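Local structure of apical membrane antigen 1 (4APL) at residues F381-G386 / R395-C400; E45-L50 / M145-Q150; L57-G62 / T225-Q230; P17-F22 / E372-R377. The protein probably acts in parasite invasion of host cells, its AMA1 ectodomain (domains I, II and III) serving as the surface receptor for rhoptry neck protein RON2 at the moving junction. One frame throughout, in Å; residues are numbered along the deposited sequence.

Contact 1 (F381-G386 / R395-C400)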
loop_
_atom_site.group_PDB
_atom_site.type_symbol
_atom_site.label_atom_id
_atom_site.label_comp_id
_atom_site.label_asym_id
_atom_site.label_seq_id
_atom_site.Cartn_x
_atom_site.Cartn_y
_atom_site.Cartn_z
ATOM N N PHE A 381 32.025 11.614 -6.470
ATOM C CA PHE A 381 31.407 10.467 -7.093
ATOM C C PHE A 381 31.858 10.432 -8.538
ATOM O O PHE A 381 31.200 10.996 -9.405
ATOM C CB PHE A 381 29.883 10.590 -7.013
ATOM C CG PHE A 381 29.157 9.311 -7.307
ATOM C CD1 PHE A 381 29.114 8.802 -8.598
ATOM C CD2 PHE A 381 28.535 8.610 -6.288
ATOM C CE1 PHE A 381 28.468 7.613 -8.864
ATOM C CE2 PHE A 381 27.877 7.422 -6.550
ATOM C CZ PHE A 381 27.850 6.920 -7.839
ATOM N N PRO A 382 32.993 9.773 -8.805
ATOM C CA PRO A 382 33.521 9.682 -10.165
ATOM C C PRO A 382 32.586 8.924 -11.120
ATOM O O PRO A 382 31.769 8.099 -10.693
ATOM C CB PRO A 382 34.820 8.899 -9.972
ATOM C CG PRO A 382 34.557 8.039 -8.777
ATOM C CD PRO A 382 33.721 8.895 -7.868
ATOM N N GLU A 383 32.706 9.231 -12.406
ATOM C CA GLU A 383 32.003 8.506 -13.450
ATOM C C GLU A 383 32.522 7.068 -13.542
ATOM O O GLU A 383 33.702 6.809 -13.324
ATOM C CB GLU A 383 32.207 9.227 -14.778
ATOM C CG GLU A 383 31.339 8.734 -15.918
ATOM C CD GLU A 383 31.096 9.820 -16.940
ATOM O OE1 GLU A 383 30.616 10.908 -16.543
ATOM O OE2 GLU A 383 31.394 9.591 -18.132
ATOM N N THR A 384 31.643 6.135 -13.878
ATOM C CA THR A 384 32.019 4.735 -13.881
ATOM C C THR A 384 31.386 3.970 -15.045
ATOM O O THR A 384 30.295 4.312 -15.507
ATOM C CB THR A 384 31.698 4.085 -12.520
ATOM O OG1 THR A 384 32.842 3.360 -12.061
ATOM C CG2 THR A 384 30.459 3.163 -12.586
ATOM N N PHE A 385 32.095 2.962 -15.543
ATOM C CA PHE A 385 31.603 2.156 -16.650
ATOM C C PHE A 385 31.796 0.674 -16.384
ATOM O O PHE A 385 32.902 0.230 -16.080
ATOM C CB PHE A 385 32.326 2.542 -17.928
ATOM C CG PHE A 385 31.867 3.837 -18.501
ATOM C CD1 PHE A 385 30.754 3.886 -19.320
ATOM C CD2 PHE A 385 32.533 5.012 -18.209
ATOM C CE1 PHE A 385 30.315 5.086 -19.854
ATOM C CE2 PHE A 385 32.107 6.219 -18.737
ATOM C CZ PHE A 385 30.995 6.257 -19.565
ATOM N N GLY A 386 30.720 -0.095 -16.511
ATOM C CA GLY A 386 30.805 -1.539 -16.326
ATOM C C GLY A 386 31.272 -2.257 -17.579
ATOM O O GLY A 386 31.540 -1.635 -18.612
ATOM N N ARG A 395 26.145 -1.240 -21.642
ATOM C CA ARG A 395 26.883 -1.271 -20.382
ATOM C C ARG A 395 26.358 -0.199 -19.441
ATOM O O ARG A 395 25.820 0.822 -19.878
ATOM C CB ARG A 395 28.395 -1.112 -20.609
ATOM C CG ARG A 395 28.831 0.260 -21.110
ATOM C CD ARG A 395 30.222 0.237 -21.733
ATOM N NE ARG A 395 30.529 1.505 -22.391
ATOM C CZ ARG A 395 31.733 2.065 -22.405
ATOM N NH1 ARG A 395 32.750 1.463 -21.804
ATOM N NH2 ARG A 395 31.923 3.231 -23.008
ATOM N N GLN A 396 26.489 -0.457 -18.144
ATOM C CA GLN A 396 26.090 0.495 -17.120
ATOM C C GLN A 396 26.941 1.779 -17.193
ATOM O O GLN A 396 28.150 1.725 -17.436
ATOM C CB GLN A 396 26.219 -0.171 -15.745
ATOM C CG GLN A 396 25.859 0.720 -14.568
ATOM C CD GLN A 396 24.390 1.072 -14.549
ATOM O OE1 GLN A 396 24.015 2.241 -14.419
ATOM N NE2 GLN A 396 23.543 0.061 -14.694
ATOM N N LYS A 397 26.308 2.931 -16.987
ATOM C CA LYS A 397 27.050 4.171 -16.780
ATOM C C LYS A 397 26.553 4.960 -15.567
ATOM O O LYS A 397 25.458 5.533 -15.586
ATOM C CB LYS A 397 27.019 5.047 -18.035
ATOM C CG LYS A 397 27.691 6.402 -17.857
ATOM C CD LYS A 397 27.105 7.437 -18.799
ATOM C CE LYS A 397 28.002 8.652 -18.920
ATOM N NZ LYS A 397 27.746 9.340 -20.213
ATOM N N THR A 398 27.382 5.013 -14.528
ATOM C CA THR A 398 27.055 5.745 -13.303
ATOM C C THR A 398 27.850 7.049 -13.213
ATOM O O THR A 398 29.056 7.065 -13.465
ATOM C CB THR A 398 27.338 4.897 -12.042
ATOM O OG1 THR A 398 27.067 3.516 -12.309
ATOM C CG2 THR A 398 26.471 5.361 -10.882
ATOM N N SER A 399 27.170 8.135 -12.853
ATOM C CA SER A 399 27.828 9.430 -12.660
ATOM C C SER A 399 26.990 10.362 -11.785
ATOM O O SER A 399 25.913 9.983 -11.320
ATOM C CB SER A 399 28.132 10.091 -14.004
ATOM O OG SER A 399 26.936 10.472 -14.645
ATOM N N CYS A 400 27.490 11.572 -11.547
ATOM C CA CYS A 400 26.722 12.560 -10.790
ATOM C C CYS A 400 26.261 13.735 -11.652
ATOM O O CYS A 400 27.041 14.623 -11.982
ATOM C CB CYS A 400 27.492 13.052 -9.559
ATOM S SG CYS A 400 26.487 14.047 -8.426
#
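Phe385 and Lys397 face each other on adjacent antiparallel strands as a non-hydrogen-bonded pair, their side chains lying side by side and pointing the same way. The ring lies against the lysine methylenes, with Phe385 CE1 3.6 Å from Lys397 CG. Its CD1 corner serves a second partner: Phe385 CD1 sits over the centre of the Arg395 guanidinium, 3.7 Å from Arg395 CZ, the two planes being 29° apart. Arg395 reaches this place with CG between its backbone N and carbonyl carbon (chi1 68°) and the chain extended to NE, and the bond from its NE to the carbonyl of Asp411 helps fix the guanidinium there. Glu383 crosses Lys397 at a slant; its OE2 stays 4.2 Å from Lys397 NZ, too far for a salt bridge, although the opposite charges probably attract.

The strands form a beta hairpin in the cysteine-rich C-terminal part, consistent with domain III, where 384-385 is an edge strand and 394-401 lies between it and 404-411. Cys400 is tied to Cys376 by a disulfide.

On the other sheet face Thr384 and Thr398 also lie alongside each other, Thr384 CG2 being 3.4 Å from Thr398 OG1. Thr398 turns CG2 the opposite way along the strand, to the edge of the Phe381 ring and near its plane, 3.6 Å from Phe381 CE1. Between the faces runs the ladder: Thr384 N donates to Thr398 O (2.8 Å), Thr398 N to Thr384 O, and Gly386 N to Gln396 O.

Contact 2 (E45-L50 / M145-Q150)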
loop_
_atom_site.group_PDB
_atom_site.type_symbol
_atom_site.label_atom_id
_atom_site.label_comp_id
_atom_site.label_asym_id
_atom_site.label_seq_id
_atom_site.Cartn_x
_atom_site.Cartn_y
_atom_site.Cartn_z
ATOM N N GLU A 45 -6.839 -15.050 18.661
ATOM C CA GLU A 45 -7.939 -15.740 19.318
ATOM C C GLU A 45 -8.816 -14.737 20.054
ATOM O O GLU A 45 -8.318 -13.938 20.838
ATOM C CB GLU A 45 -7.396 -16.778 20.299
ATOM C CG GLU A 45 -8.180 -18.080 20.325
ATOM C CD GLU A 45 -8.344 -18.634 21.724
ATOM O OE1 GLU A 45 -7.721 -18.086 22.663
ATOM O OE2 GLU A 45 -9.102 -19.618 21.882
ATOM N N VAL A 46 -10.112 -14.753 19.762
ATOM C CA VAL A 46 -11.091 -13.992 20.536
ATOM C C VAL A 46 -12.275 -14.895 20.891
ATOM O O VAL A 46 -12.863 -15.531 20.010
ATOM C CB VAL A 46 -11.590 -12.746 19.769
ATOM C CG1 VAL A 46 -12.744 -12.077 20.496
ATOM C CG2 VAL A 46 -10.456 -11.762 19.569
ATOM N N ASP A 47 -12.588 -14.979 22.184
ATOM C CA ASP A 47 -13.702 -15.795 22.673
ATOM C C ASP A 47 -13.667 -17.229 22.168
ATOM O O ASP A 47 -14.698 -17.772 21.783
ATOM C CB ASP A 47 -15.037 -15.165 22.282
ATOM C CG ASP A 47 -15.224 -13.789 22.875
ATOM O OD1 ASP A 47 -14.661 -13.525 23.961
ATOM O OD2 ASP A 47 -15.941 -12.974 22.257
ATOM N N GLY A 48 -12.483 -17.834 22.149
ATOM C CA GLY A 48 -12.357 -19.219 21.718
ATOM C C GLY A 48 -12.029 -19.371 20.247
ATOM O O GLY A 48 -11.181 -20.184 19.883
ATOM N N LYS A 49 -12.694 -18.584 19.401
ATOM C CA LYS A 49 -12.490 -18.642 17.950
ATOM C C LYS A 49 -11.247 -17.882 17.476
ATOM O O LYS A 49 -10.776 -16.955 18.136
ATOM C CB LYS A 49 -13.732 -18.137 17.205
ATOM C CG LYS A 49 -14.843 -19.170 17.037
ATOM C CD LYS A 49 -16.073 -18.572 16.364
ATOM C CE LYS A 49 -17.332 -19.371 16.686
ATOM N NZ LYS A 49 -18.505 -18.494 16.981
ATOM N N LEU A 50 -10.740 -18.283 16.313
ATOM C CA LEU A 50 -9.516 -17.737 15.732
ATOM C C LEU A 50 -9.862 -16.876 14.509
ATOM O O LEU A 50 -10.578 -17.316 13.604
ATOM C CB LEU A 50 -8.597 -18.893 15.316
ATOM C CG LEU A 50 -7.076 -18.793 15.451
ATOM C CD1 LEU A 50 -6.667 -17.981 16.665
ATOM C CD2 LEU A 50 -6.500 -20.190 15.551
ATOM N N MET A 145 -12.742 -5.858 22.515
ATOM C CA MET A 145 -13.257 -6.434 23.758
ATOM C C MET A 145 -13.908 -7.776 23.442
ATOM O O MET A 145 -14.639 -7.892 22.460
ATOM C CB MET A 145 -14.291 -5.495 24.395
ATOM C CG MET A 145 -13.848 -4.043 24.542
ATOM S SD MET A 145 -12.367 -3.854 25.560
ATOM C CE MET A 145 -12.916 -4.563 27.113
ATOM N N ASP A 146 -13.649 -8.788 24.264
ATOM C CA ASP A 146 -14.304 -10.095 24.094
ATOM C C ASP A 146 -15.785 -10.167 24.553
ATOM O O ASP A 146 -16.347 -9.188 25.057
ATOM C CB ASP A 146 -13.467 -11.210 24.739
ATOM C CG ASP A 146 -13.350 -11.071 26.247
ATOM O OD1 ASP A 146 -14.303 -10.581 26.890
ATOM O OD2 ASP A 146 -12.294 -11.464 26.787
ATOM N N LYS A 147 -16.398 -11.341 24.383
ATOM C CA LYS A 147 -17.792 -11.580 24.788
ATOM C C LYS A 147 -17.993 -11.783 26.298
ATOM O O LYS A 147 -19.051 -12.229 26.730
ATOM C CB LYS A 147 -18.390 -12.773 24.024
ATOM C CG LYS A 147 -18.943 -12.437 22.644
ATOM C CD LYS A 147 -20.456 -12.281 22.661
ATOM C CE LYS A 147 -20.997 -11.966 21.274
ATOM N NZ LYS A 147 -20.841 -10.523 20.944
ATOM N N SER A 148 -16.964 -11.498 27.090
ATOM C CA SER A 148 -17.138 -11.262 28.523
ATOM C C SER A 148 -16.506 -9.920 28.876
ATOM O O SER A 148 -16.070 -9.693 30.006
ATOM C CB SER A 148 -16.548 -12.407 29.362
ATOM O OG SER A 148 -15.354 -12.929 28.798
ATOM N N ASN A 149 -16.452 -9.049 27.870
ATOM C CA ASN A 149 -15.882 -7.709 27.982
ATOM C C ASN A 149 -14.518 -7.640 28.674
ATOM O O ASN A 149 -14.364 -6.978 29.701
ATOM C CB ASN A 149 -16.880 -6.744 28.625
ATOM C CG ASN A 149 -16.571 -5.299 28.309
ATOM O OD1 ASN A 149 -16.027 -4.576 29.142
ATOM N ND2 ASN A 149 -16.878 -4.879 27.085
ATOM N N GLN A 150 -13.540 -8.343 28.101
ATOM C CA GLN A 150 -12.122 -8.176 28.456
ATOM C C GLN A 150 -11.283 -7.757 27.227
ATOM O O GLN A 150 -11.723 -7.892 26.079
ATOM C CB GLN A 150 -11.548 -9.465 29.075
ATOM C CG GLN A 150 -12.547 -10.341 29.836
ATOM C CD GLN A 150 -12.524 -10.123 31.342
ATOM O OE1 GLN A 150 -11.496 -10.305 31.995
ATOM N NE2 GLN A 150 -13.671 -9.756 31.903
#
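Asp47, in the type I' turn running from Val46 to Lys49, meets Asp146 in the loop 145-150 with their CA atoms 5.9 Å apart. The contact is carried by the Asp47 carboxylate, which reaches across to the backbone of Lys147. Lys147 N donates to Asp47 OD2 at 2.7 Å, arriving on the syn side and 19° out of the carboxylate plane. The same N-H is also directed toward OD1, but the placing of that oxygen is doubtful. The Lys147 side chain crosses that of Asp47 at about a right angle and bends off, so that its NZ is 5.6 Å from Asp47 OD2 and forms no salt bridge.

Asp146 turns its own carboxylate back into its loop. With CG held between the backbone N and the carbonyl carbon (chi1 65°), its OD1 accepts from Ser148 N at 2.8 Å, an Asx turn, and from Gln150 N at 2.7 Å, as well as from the Ser148 hydroxyl. All three donors lie well out of the carboxylate plane, the two of Ser148 on one side and Gln150 N on the other. These bonds probably help to fix the loop shape that presents Lys147 N to Asp47.

The turn tips the hairpin of strands 42-46 and 49-53, and the loop links strand 143-145, which follows helix 131-140, to strand 151-152. Beside them, Val46 packs on Trp295, and Leu50 shares a backbone hydrogen bond with His298.

Contact 3 (L57-G62 / T225-Q230)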
loop_
_atom_site.group_PDB
_atom_site.type_symbol
_atom_site.label_atom_id
_atom_site.label_comp_id
_atom_site.label_asym_id
_atom_site.label_seq_id
_atom_site.Cartn_x
_atom_site.Cartn_y
_atom_site.Cartn_z
ATOM N N LEU A 57 2.877 -3.518 8.337
ATOM C CA LEU A 57 3.537 -2.437 9.069
ATOM C C LEU A 57 3.567 -1.084 8.360
ATOM O O LEU A 57 3.936 -0.075 8.966
ATOM C CB LEU A 57 4.961 -2.834 9.429
ATOM C CG LEU A 57 5.200 -3.509 10.768
ATOM C CD1 LEU A 57 4.225 -4.650 10.990
ATOM C CD2 LEU A 57 6.621 -4.023 10.760
ATOM N N CYS A 58 3.216 -1.067 7.079
ATOM C CA CYS A 58 3.260 0.153 6.286
ATOM C C CYS A 58 1.843 0.657 5.992
ATOM O O CYS A 58 0.943 -0.145 5.739
ATOM C CB CYS A 58 4.039 -0.102 4.989
ATOM S SG CYS A 58 5.832 -0.273 5.210
ATOM N N PRO A 59 1.625 1.985 6.056
ATOM C CA PRO A 59 0.322 2.500 5.651
ATOM C C PRO A 59 0.197 2.427 4.135
ATOM O O PRO A 59 1.197 2.601 3.434
ATOM C CB PRO A 59 0.378 3.953 6.091
ATOM C CG PRO A 59 1.808 4.308 5.961
ATOM C CD PRO A 59 2.572 3.073 6.348
ATOM N N VAL A 60 -0.994 2.114 3.630
ATOM C CA VAL A 60 -1.196 2.144 2.194
ATOM C C VAL A 60 -2.007 3.359 1.810
ATOM O O VAL A 60 -3.100 3.598 2.328
ATOM C CB VAL A 60 -1.736 0.812 1.585
ATOM C CG1 VAL A 60 -1.636 -0.338 2.572
ATOM C CG2 VAL A 60 -3.152 0.955 1.071
ATOM N N TRP A 61 -1.421 4.161 0.930
ATOM C CA TRP A 61 -1.993 5.444 0.551
ATOM C C TRP A 61 -3.001 5.288 -0.549
ATOM O O TRP A 61 -2.696 4.759 -1.616
ATOM C CB TRP A 61 -0.879 6.387 0.122
ATOM C CG TRP A 61 0.125 6.651 1.210
ATOM C CD1 TRP A 61 1.077 5.775 1.713
ATOM C CD2 TRP A 61 0.291 7.889 1.997
ATOM N NE1 TRP A 61 1.806 6.367 2.722
ATOM C CE2 TRP A 61 1.387 7.632 2.939
ATOM C CE3 TRP A 61 -0.314 9.140 1.993
ATOM C CZ2 TRP A 61 1.829 8.596 3.829
ATOM C CZ3 TRP A 61 0.152 10.105 2.888
ATOM C CH2 TRP A 61 1.192 9.835 3.788
ATOM N N GLY A 62 -4.219 5.743 -0.300
ATOM C CA GLY A 62 -5.192 5.880 -1.361
ATOM C C GLY A 62 -6.122 4.696 -1.449
ATOM O O GLY A 62 -7.013 4.661 -2.309
ATOM N N THR A 225 10.567 6.159 7.783
ATOM C CA THR A 225 11.838 5.919 7.114
ATOM C C THR A 225 11.974 4.496 6.571
ATOM O O THR A 225 12.986 4.155 5.961
ATOM C CB THR A 225 13.020 6.231 8.044
ATOM O OG1 THR A 225 13.022 5.297 9.126
ATOM C CG2 THR A 225 12.906 7.643 8.607
ATOM N N LYS A 226 10.947 3.678 6.768
ATOM C CA LYS A 226 11.011 2.271 6.380
ATOM C C LYS A 226 9.956 1.911 5.358
ATOM O O LYS A 226 10.012 0.844 4.760
ATOM C CB LYS A 226 10.846 1.373 7.599
ATOM C CG LYS A 226 12.123 1.175 8.378
ATOM C CD LYS A 226 11.840 1.089 9.861
ATOM C CE LYS A 226 13.115 0.750 10.611
ATOM N NZ LYS A 226 14.284 1.395 9.936
ATOM N N CYS A 227 8.980 2.793 5.182
ATOM C CA CYS A 227 7.925 2.570 4.214
ATOM C C CYS A 227 8.058 3.494 3.005
ATOM O O CYS A 227 8.578 4.597 3.121
ATOM C CB CYS A 227 6.571 2.704 4.897
ATOM S SG CYS A 227 6.360 1.458 6.202
ATOM N N PRO A 228 7.665 3.017 1.816
ATOM C CA PRO A 228 7.812 3.820 0.602
ATOM C C PRO A 228 6.605 4.723 0.327
ATOM O O PRO A 228 5.879 4.527 -0.655
ATOM C CB PRO A 228 7.943 2.764 -0.485
ATOM C CG PRO A 228 7.144 1.617 0.030
ATOM C CD PRO A 228 7.343 1.613 1.515
ATOM N N ASN A 229 6.451 5.754 1.148
ATOM C CA ASN A 229 5.230 6.552 1.168
ATOM C C ASN A 229 5.077 7.534 0.009
ATOM O O ASN A 229 3.961 7.797 -0.419
ATOM C CB ASN A 229 5.080 7.272 2.513
ATOM C CG ASN A 229 5.990 6.695 3.581
ATOM O OD1 ASN A 229 5.536 6.212 4.627
ATOM N ND2 ASN A 229 7.289 6.720 3.308
ATOM N N GLN A 230 6.181 8.079 -0.495
ATOM C CA GLN A 230 6.121 8.895 -1.715
ATOM C C GLN A 230 6.502 8.082 -2.950
ATOM O O GLN A 230 7.019 6.969 -2.844
ATOM C CB GLN A 230 7.038 10.118 -1.634
ATOM C CG GLN A 230 7.012 10.889 -0.328
ATOM C CD GLN A 230 8.406 11.329 0.105
ATOM O OE1 GLN A 230 8.647 11.568 1.290
ATOM N NE2 GLN A 230 9.333 11.422 -0.853
#
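Cys58 and Cys227 are joined SG to SG at 2.1 Å, a disulfide with a left-handed twist (chi3 -84°). Each sulfur is anti to its own carbonyl carbon (chi1 -73° and -62°), turned toward the other segment; the two segments run in nearly the same direction. The tight part is the covalent bridge; round it the neighbours are apolar: Pro59 CD lies 4.1 Å from Cys227 SG, and the ring of Pro228 borders the Cys58 sulfur.

Further along, Trp61 meets Asn229. The asparagine brings its CB to within 3.4 Å of Trp61 NE1, and its amide plane stands almost perpendicular to the indole. The backbone oxygen of Asn229 lies over one indole face, offset toward the rim, and is held by a hydrogen bond from Ser349 OG. No hydrogen bond crosses between 57-62 and 225-230.

The other end is looser. Lys226 leads its amine away on the surface, and the Leu57 side chain stops with CB 5.5 Å from Cys227 SG. Around the core, helix 131-140 sends Leu132 against Pro59 and Trp61, helix 223-226 brings Phe223 to Pro59 and Asn229, and strand 60-61 is the edge strand beside 209-213.

Contact 4 (P17-F22 / E372-R377)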
loop_
_atom_site.group_PDB
_atom_site.type_symbol
_atom_site.label_atom_id
_atom_site.label_comp_id
_atom_site.label_asym_id
_atom_site.label_seq_id
_atom_site.Cartn_x
_atom_site.Cartn_y
_atom_site.Cartn_z
ATOM N N PRO A 17 25.919 0.793 1.502
ATOM C CA PRO A 17 25.079 0.690 2.701
ATOM C C PRO A 17 23.933 1.683 2.704
ATOM O O PRO A 17 22.799 1.311 2.991
ATOM C CB PRO A 17 26.052 1.021 3.833
ATOM C CG PRO A 17 27.363 0.520 3.333
ATOM C CD PRO A 17 27.356 0.793 1.852
ATOM N N GLU A 18 24.230 2.935 2.374
ATOM C CA GLU A 18 23.235 4.001 2.429
ATOM C C GLU A 18 22.193 3.833 1.328
ATOM O O GLU A 18 21.020 4.156 1.515
ATOM C CB GLU A 18 23.915 5.363 2.313
ATOM C CG GLU A 18 23.073 6.529 2.801
ATOM C CD GLU A 18 23.784 7.859 2.630
ATOM O OE1 GLU A 18 25.008 7.927 2.899
ATOM O OE2 GLU A 18 23.120 8.841 2.225
ATOM N N LEU A 19 22.635 3.316 0.187
ATOM C CA LEU A 19 21.778 3.123 -0.970
ATOM C C LEU A 19 20.945 1.841 -0.849
ATOM O O LEU A 19 19.764 1.836 -1.206
ATOM C CB LEU A 19 22.618 3.111 -2.245
ATOM C CG LEU A 19 22.329 4.147 -3.338
ATOM C CD1 LEU A 19 21.230 5.125 -2.959
ATOM C CD2 LEU A 19 23.597 4.879 -3.745
ATOM N N LYS A 20 21.545 0.772 -0.319
ATOM C CA LYS A 20 20.819 -0.479 -0.048
ATOM C C LYS A 20 19.644 -0.306 0.919
ATOM O O LYS A 20 18.573 -0.866 0.706
ATOM C CB LYS A 20 21.760 -1.573 0.465
ATOM C CG LYS A 20 21.207 -2.990 0.338
ATOM C CD LYS A 20 22.138 -4.038 0.947
ATOM C CE LYS A 20 23.593 -3.570 0.964
ATOM N NZ LYS A 20 24.579 -4.670 1.186
ATOM N N ALA A 21 19.839 0.463 1.984
ATOM C CA ALA A 21 18.731 0.785 2.876
ATOM C C ALA A 21 17.648 1.557 2.124
ATOM O O ALA A 21 16.459 1.352 2.340
ATOM C CB ALA A 21 19.221 1.583 4.075
ATOM N N PHE A 22 18.070 2.447 1.234
ATOM C CA PHE A 22 17.133 3.254 0.471
ATOM C C PHE A 22 16.257 2.353 -0.390
ATOM O O PHE A 22 15.045 2.319 -0.227
ATOM C CB PHE A 22 17.884 4.258 -0.403
ATOM C CG PHE A 22 16.993 5.236 -1.098
ATOM C CD1 PHE A 22 16.376 6.256 -0.390
ATOM C CD2 PHE A 22 16.762 5.133 -2.466
ATOM C CE1 PHE A 22 15.544 7.158 -1.034
ATOM C CE2 PHE A 22 15.938 6.037 -3.115
ATOM C CZ PHE A 22 15.324 7.049 -2.398
ATOM N N GLU A 372 17.811 11.984 0.903
ATOM C CA GLU A 372 19.244 12.305 0.928
ATOM C C GLU A 372 20.135 11.208 0.323
ATOM O O GLU A 372 21.266 11.471 -0.089
ATOM C CB GLU A 372 19.676 12.604 2.377
ATOM C CG GLU A 372 21.097 13.139 2.557
ATOM C CD GLU A 372 21.246 14.624 2.225
ATOM O OE1 GLU A 372 20.232 15.361 2.223
ATOM O OE2 GLU A 372 22.391 15.065 1.969
ATOM N N ALA A 373 19.630 9.981 0.275
ATOM C CA ALA A 373 20.426 8.854 -0.192
ATOM C C ALA A 373 20.814 8.993 -1.665
ATOM O O ALA A 373 21.855 8.499 -2.099
ATOM C CB ALA A 373 19.674 7.550 0.042
ATOM N N LEU A 374 19.965 9.660 -2.437
ATOM C CA LEU A 374 20.144 9.713 -3.878
ATOM C C LEU A 374 21.094 10.831 -4.317
ATOM O O LEU A 374 21.229 11.102 -5.512
ATOM C CB LEU A 374 18.794 9.854 -4.574
ATOM C CG LEU A 374 18.008 8.573 -4.854
ATOM C CD1 LEU A 374 16.663 8.910 -5.479
ATOM C CD2 LEU A 374 18.792 7.637 -5.758
ATOM N N GLN A 375 21.781 11.444 -3.356
ATOM C CA GLN A 375 22.522 12.675 -3.610
ATOM C C GLN A 375 24.025 12.478 -3.714
ATOM O O GLN A 375 24.586 11.553 -3.133
ATOM C CB GLN A 375 22.206 13.725 -2.554
ATOM C CG GLN A 375 20.878 14.412 -2.781
ATOM C CD GLN A 375 20.608 15.489 -1.754
ATOM O OE1 GLN A 375 21.350 15.633 -0.774
ATOM N NE2 GLN A 375 19.544 16.257 -1.970
ATOM N N CYS A 376 24.669 13.372 -4.453
ATOM C CA CYS A 376 26.070 13.221 -4.788
ATOM C C CYS A 376 26.661 14.577 -5.156
ATOM O O CYS A 376 25.934 15.525 -5.450
ATOM C CB CYS A 376 26.229 12.237 -5.955
ATOM S SG CYS A 376 25.298 12.676 -7.451
ATOM N N ARG A 377 27.984 14.662 -5.125
ATOM C CA ARG A 377 28.699 15.684 -5.872
ATOM C C ARG A 377 29.714 15.012 -6.792
ATOM O O ARG A 377 30.264 13.957 -6.457
ATOM C CB ARG A 377 29.425 16.637 -4.932
ATOM C CG ARG A 377 28.547 17.308 -3.898
ATOM C CD ARG A 377 29.438 18.038 -2.913
ATOM N NE ARG A 377 28.711 18.529 -1.753
ATOM C CZ ARG A 377 29.294 19.138 -0.730
ATOM N NH1 ARG A 377 30.604 19.324 -0.745
ATOM N NH2 ARG A 377 28.572 19.557 0.298
HETATM O O HOH W 1 23.903 11.923 1.848
#
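Phe22 holds its CG opposite the backbone N (chi1 -173°), and this swings the ring from the helix 17-24 onto the short 3-10 segment 372-374. Its CB, CG and CD1 side receives the methyl of Ala373, with Phe22 CD1 3.6 Å from Ala373 CB. The CE2 and CZ end of the ring meets Leu374, the two side chains crossing at about a right angle, with Phe22 CE2 3.7 Å from Leu374 CG. Ala373 also meets Leu19, whose CD1 comes to 3.5 Å from Ala373 O. Leu374 also packs on Leu232, and its backbone is hydrogen-bonded to Ile405, linking the segment to strand 404-411.

Glu18, one turn earlier and exposed, stretches its extended chain toward 372-377, OE2 3.6 Å from Ala373 CA. A water 3.2 Å from Glu18 OE2 can donate to it and, weakly, to Glu372 O, but it has more acceptors in reach than protons, so the bridge is tentative.

No direct hydrogen bond or salt bridge joins the helix to 372-377. The contact between the two segments therefore rests mainly on apolar groups, Phe22 and Leu19 against Ala373 and Leu374, while any polar link would run through that water.

In the fold
From the N terminus, contact 4 opens first: its helix 17-24 meets 372-377 much later in the chain, closing a loop that encloses contacts 2 and 3. Contact 2 opens at 45-50 and contact 3 at 57-62; contact 2 closes at 145-150 and contact 3 later, at 225-230, so the two cross along the chain. Contact 1 follows in series as a local hairpin. Contact 3 lies near the centre of the chain, while contacts 1 and 2 lie on opposite sides, about 59 Å apart between centres. A disulfide between contacts 4 and 1 ties 372-377, the partner of the N-terminal helix, to the C-terminal hairpin.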